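Local coordinates for periplasmic binding protein (Xylanimonas cellulosilytica, PDB 4MX8) that probably captures an iron-chelate or cobalamin-like solute outside the membrane and delivers it to an ABC-type importer, as related solute-binding proteins do, at residues M54-E66 / T145-A158. Residues are numbered along the deposited sequence; the frame is centred on the assembly and turned at random.
Sequences MAALDTIGALGGE and TTFLGKVLGAEAEA
Leu63 meets helices 137-152 and 155-179 with CG swung beside its own backbone N (chi1 -60°) and the chain then extended (chi2 176°), which sends its two methyls into the cleft between those helices. CD1 lies against the backbone of helix 145-152, 3.6 Å from Gly149 N. CD2 rests on the first turn of the next helix, 3.6 Å from Ala158 CA, while CB of Leu63 touches both Leu152 CD1 and Ala154 CB. Toward the N-terminus from Leu63, helix 54-62 crosses helix 145-152 at -54°, their axes 9.9 Å apart, and the leucines of the second helix fill the space between. Leu148 forks over the first helix: CD1 sits 3.8 Å from Thr59 CG2, and CD2 touches Ile60 CG1 at 4.0 Å. The other branch of Ile60, CG2, meets Leu152 CD1 at 3.8 Å, and Ile60 also reaches Val51 and Ile67 of the neighbouring strands. With an alanine in place of Ile60, both branches are gone, and a gap would probably open beside Leu148 and Leu152, leaving their ends freer to turn. Both helices end in Schellman motifs, at Gly64 and Gly153; the first turns the chain so that Gly65 comes up beside Leu152 CD1, the second leads into Ala154, the N-cap of the next helix. At the Thr59 end a water bridges the threonines, 2.7 Å from Thr59 OG1 and donating to Thr145 OG1, whose hydroxyl also bonds to Leu141 O within its own helix. No direct hydrogen bond links the two segments, so what joins helix 54-62 to helix 137-152 and to the start of helix 155-179, the long helix that links the two lobes in the TroA-like fold, is mainly apolar packing, with the water-linked hydroxyls as its polar margin.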
# COMPACT_ATOMS: atom_id res chain seq x y z
N MSE A 54 3.69 -1.26 -7.50
CA MSE A 54 2.31 -1.50 -7.94
C MSE A 54 1.39 -0.29 -7.71
O MSE A 54 0.40 -0.11 -8.42
CB MSE A 54 1.73 -2.77 -7.29
CG MSE A 54 2.44 -4.08 -7.65
SE MSE A 54 2.67 -4.38 -9.56
CE MSE A 54 4.31 -3.40 -9.90
N ALA A 55 1.73 0.54 -6.74
CA ALA A 55 0.87 1.67 -6.45
C ALA A 55 1.05 2.73 -7.53
O ALA A 55 0.09 3.39 -7.92
CB ALA A 55 1.15 2.21 -5.10
N ALA A 56 2.27 2.89 -8.02
CA ALA A 56 2.47 3.77 -9.17
C ALA A 56 1.84 3.18 -10.42
O ALA A 56 1.30 3.92 -11.23
CB ALA A 56 3.92 4.04 -9.41
N LEU A 57 1.92 1.86 -10.57
CA LEU A 57 1.28 1.19 -11.71
C LEU A 57 -0.21 1.50 -11.67
O LEU A 57 -0.78 1.91 -12.66
CB LEU A 57 1.53 -0.32 -11.71
CG LEU A 57 1.11 -1.08 -12.98
CD1 LEU A 57 1.97 -2.30 -13.16
CD2 LEU A 57 -0.36 -1.51 -12.98
N ASP A 58 -0.80 1.30 -10.49
CA ASP A 58 -2.20 1.60 -10.24
C ASP A 58 -2.57 3.00 -10.74
O ASP A 58 -3.42 3.15 -11.63
CB ASP A 58 -2.47 1.49 -8.74
CG ASP A 58 -3.94 1.63 -8.37
OD1 ASP A 58 -4.74 2.15 -9.19
OD2 ASP A 58 -4.30 1.23 -7.24
N THR A 59 -1.94 4.02 -10.17
CA THR A 59 -2.30 5.39 -10.51
C THR A 59 -2.07 5.71 -11.98
O THR A 59 -2.92 6.35 -12.63
CB THR A 59 -1.61 6.42 -9.59
OG1 THR A 59 -2.06 6.22 -8.24
CG2 THR A 59 -1.96 7.82 -10.01
N ILE A 60 -0.94 5.26 -12.53
CA ILE A 60 -0.68 5.50 -13.96
C ILE A 60 -1.84 4.96 -14.82
O ILE A 60 -2.30 5.63 -15.73
CB ILE A 60 0.68 4.97 -14.42
CG1 ILE A 60 1.78 5.80 -13.79
CG2 ILE A 60 0.81 5.10 -15.89
CD1 ILE A 60 3.15 5.19 -13.91
N GLY A 61 -2.33 3.77 -14.50
CA GLY A 61 -3.46 3.22 -15.22
C GLY A 61 -4.71 4.08 -15.06
O GLY A 61 -5.40 4.36 -16.04
N ALA A 62 -4.97 4.50 -13.83
CA ALA A 62 -6.18 5.24 -13.49
C ALA A 62 -6.24 6.62 -14.15
O ALA A 62 -7.31 7.22 -14.26
CB ALA A 62 -6.31 5.36 -11.99
N LEU A 63 -5.09 7.14 -14.57
CA LEU A 63 -5.03 8.44 -15.22
C LEU A 63 -4.95 8.25 -16.73
O LEU A 63 -4.85 9.21 -17.50
CB LEU A 63 -3.83 9.24 -14.70
CG LEU A 63 -3.76 9.57 -13.21
CD1 LEU A 63 -2.47 10.28 -12.93
CD2 LEU A 63 -4.94 10.42 -12.76
N GLY A 64 -4.98 6.99 -17.16
CA GLY A 64 -5.12 6.70 -18.58
C GLY A 64 -3.87 6.16 -19.23
O GLY A 64 -3.82 5.97 -20.45
N GLY A 65 -2.85 5.92 -18.42
CA GLY A 65 -1.56 5.49 -18.93
C GLY A 65 -1.54 4.01 -19.26
O GLY A 65 -2.55 3.30 -19.16
N GLU A 66 -0.36 3.56 -19.67
CA GLU A 66 -0.17 2.17 -20.01
C GLU A 66 1.23 1.82 -19.57
O GLU A 66 2.14 2.62 -19.69
CB GLU A 66 -0.29 1.97 -21.52
CG GLU A 66 -0.42 0.54 -21.97
CD GLU A 66 -0.45 0.43 -23.48
OE1 GLU A 66 0.27 1.22 -24.13
OE2 GLU A 66 -1.20 -0.42 -24.02
N THR A 145 -0.27 11.36 -7.11
CA THR A 145 -1.30 11.40 -8.12
C THR A 145 -1.24 12.70 -8.92
O THR A 145 -1.40 12.71 -10.14
CB THR A 145 -2.67 11.20 -7.52
OG1 THR A 145 -2.67 9.97 -6.81
CG2 THR A 145 -3.73 11.15 -8.60
N THR A 146 -1.01 13.80 -8.23
CA THR A 146 -0.83 15.06 -8.93
C THR A 146 0.39 15.01 -9.84
O THR A 146 0.30 15.39 -11.00
CB THR A 146 -0.68 16.22 -7.97
OG1 THR A 146 -1.84 16.30 -7.13
CG2 THR A 146 -0.53 17.47 -8.72
N PHE A 147 1.51 14.54 -9.31
CA PHE A 147 2.72 14.50 -10.11
C PHE A 147 2.57 13.66 -11.36
O PHE A 147 2.86 14.12 -12.47
CB PHE A 147 3.95 13.99 -9.36
CG PHE A 147 5.19 14.09 -10.19
CD1 PHE A 147 5.63 15.32 -10.65
CD2 PHE A 147 5.87 12.95 -10.58
CE1 PHE A 147 6.75 15.42 -11.45
CE2 PHE A 147 7.00 13.05 -11.38
CZ PHE A 147 7.44 14.29 -11.82
N LEU A 148 2.15 12.41 -11.17
CA LEU A 148 1.87 11.55 -12.30
C LEU A 148 0.90 12.22 -13.28
O LEU A 148 1.08 12.16 -14.50
CB LEU A 148 1.37 10.20 -11.82
CG LEU A 148 2.45 9.36 -11.12
CD1 LEU A 148 1.81 8.14 -10.51
CD2 LEU A 148 3.56 8.92 -12.07
N GLY A 149 -0.10 12.92 -12.76
CA GLY A 149 -0.95 13.74 -13.59
C GLY A 149 -0.19 14.68 -14.53
O GLY A 149 -0.48 14.76 -15.72
N LYS A 150 0.80 15.39 -14.00
CA LYS A 150 1.65 16.26 -14.81
C LYS A 150 2.47 15.46 -15.84
O LYS A 150 2.56 15.86 -17.00
CB LYS A 150 2.56 17.06 -13.89
CG LYS A 150 3.51 17.98 -14.55
CD LYS A 150 3.77 19.14 -13.63
CE LYS A 150 5.21 19.17 -13.18
NZ LYS A 150 5.53 20.47 -12.52
N VAL A 151 3.06 14.35 -15.41
CA VAL A 151 3.82 13.50 -16.31
C VAL A 151 2.98 13.00 -17.48
O VAL A 151 3.41 13.04 -18.63
CB VAL A 151 4.43 12.28 -15.58
CG1 VAL A 151 5.08 11.33 -16.57
CG2 VAL A 151 5.44 12.75 -14.56
N LEU A 152 1.76 12.55 -17.19
CA LEU A 152 0.92 11.92 -18.21
C LEU A 152 0.07 12.92 -18.99
O LEU A 152 -0.66 12.52 -19.90
CB LEU A 152 0.02 10.87 -17.58
CG LEU A 152 0.78 9.72 -16.93
CD1 LEU A 152 -0.16 8.78 -16.21
CD2 LEU A 152 1.57 8.95 -17.96
N GLY A 153 0.16 14.20 -18.65
CA GLY A 153 -0.72 15.19 -19.26
C GLY A 153 -2.17 14.88 -18.95
O GLY A 153 -3.04 14.91 -19.83
N ALA A 154 -2.41 14.58 -17.68
CA ALA A 154 -3.70 14.13 -17.18
C ALA A 154 -4.04 14.89 -15.92
O ALA A 154 -4.57 14.33 -14.96
CB ALA A 154 -3.65 12.65 -16.89
N GLU A 155 -3.73 16.19 -15.92
CA GLU A 155 -3.91 16.99 -14.72
C GLU A 155 -5.38 17.01 -14.29
O GLU A 155 -5.68 16.80 -13.11
CB GLU A 155 -3.37 18.40 -14.95
CG GLU A 155 -1.86 18.45 -15.18
CD GLU A 155 -1.47 18.40 -16.65
OE1 GLU A 155 -2.30 17.97 -17.49
OE2 GLU A 155 -0.31 18.80 -16.97
N ALA A 156 -6.28 17.22 -15.24
CA ALA A 156 -7.71 17.21 -14.96
C ALA A 156 -8.21 15.90 -14.36
O ALA A 156 -9.02 15.93 -13.44
CB ALA A 156 -8.48 17.51 -16.21
N GLU A 157 -7.73 14.77 -14.88
CA GLU A 157 -8.15 13.46 -14.35
C GLU A 157 -7.65 13.26 -12.93
O GLU A 157 -8.33 12.63 -12.10
CB GLU A 157 -7.68 12.31 -15.24
CG GLU A 157 -8.32 12.28 -16.63
CD GLU A 157 -7.53 13.09 -17.68
OE1 GLU A 157 -7.02 14.19 -17.35
OE2 GLU A 157 -7.41 12.61 -18.83
N ALA A 158 -6.47 13.78 -12.65
CA ALA A 158 -5.86 13.63 -11.33
C ALA A 158 -6.67 14.42 -10.30
O ALA A 158 -6.97 13.92 -9.21
CB ALA A 158 -4.43 14.08 -11.36
O HOH W 1 -0.68 7.54 -6.34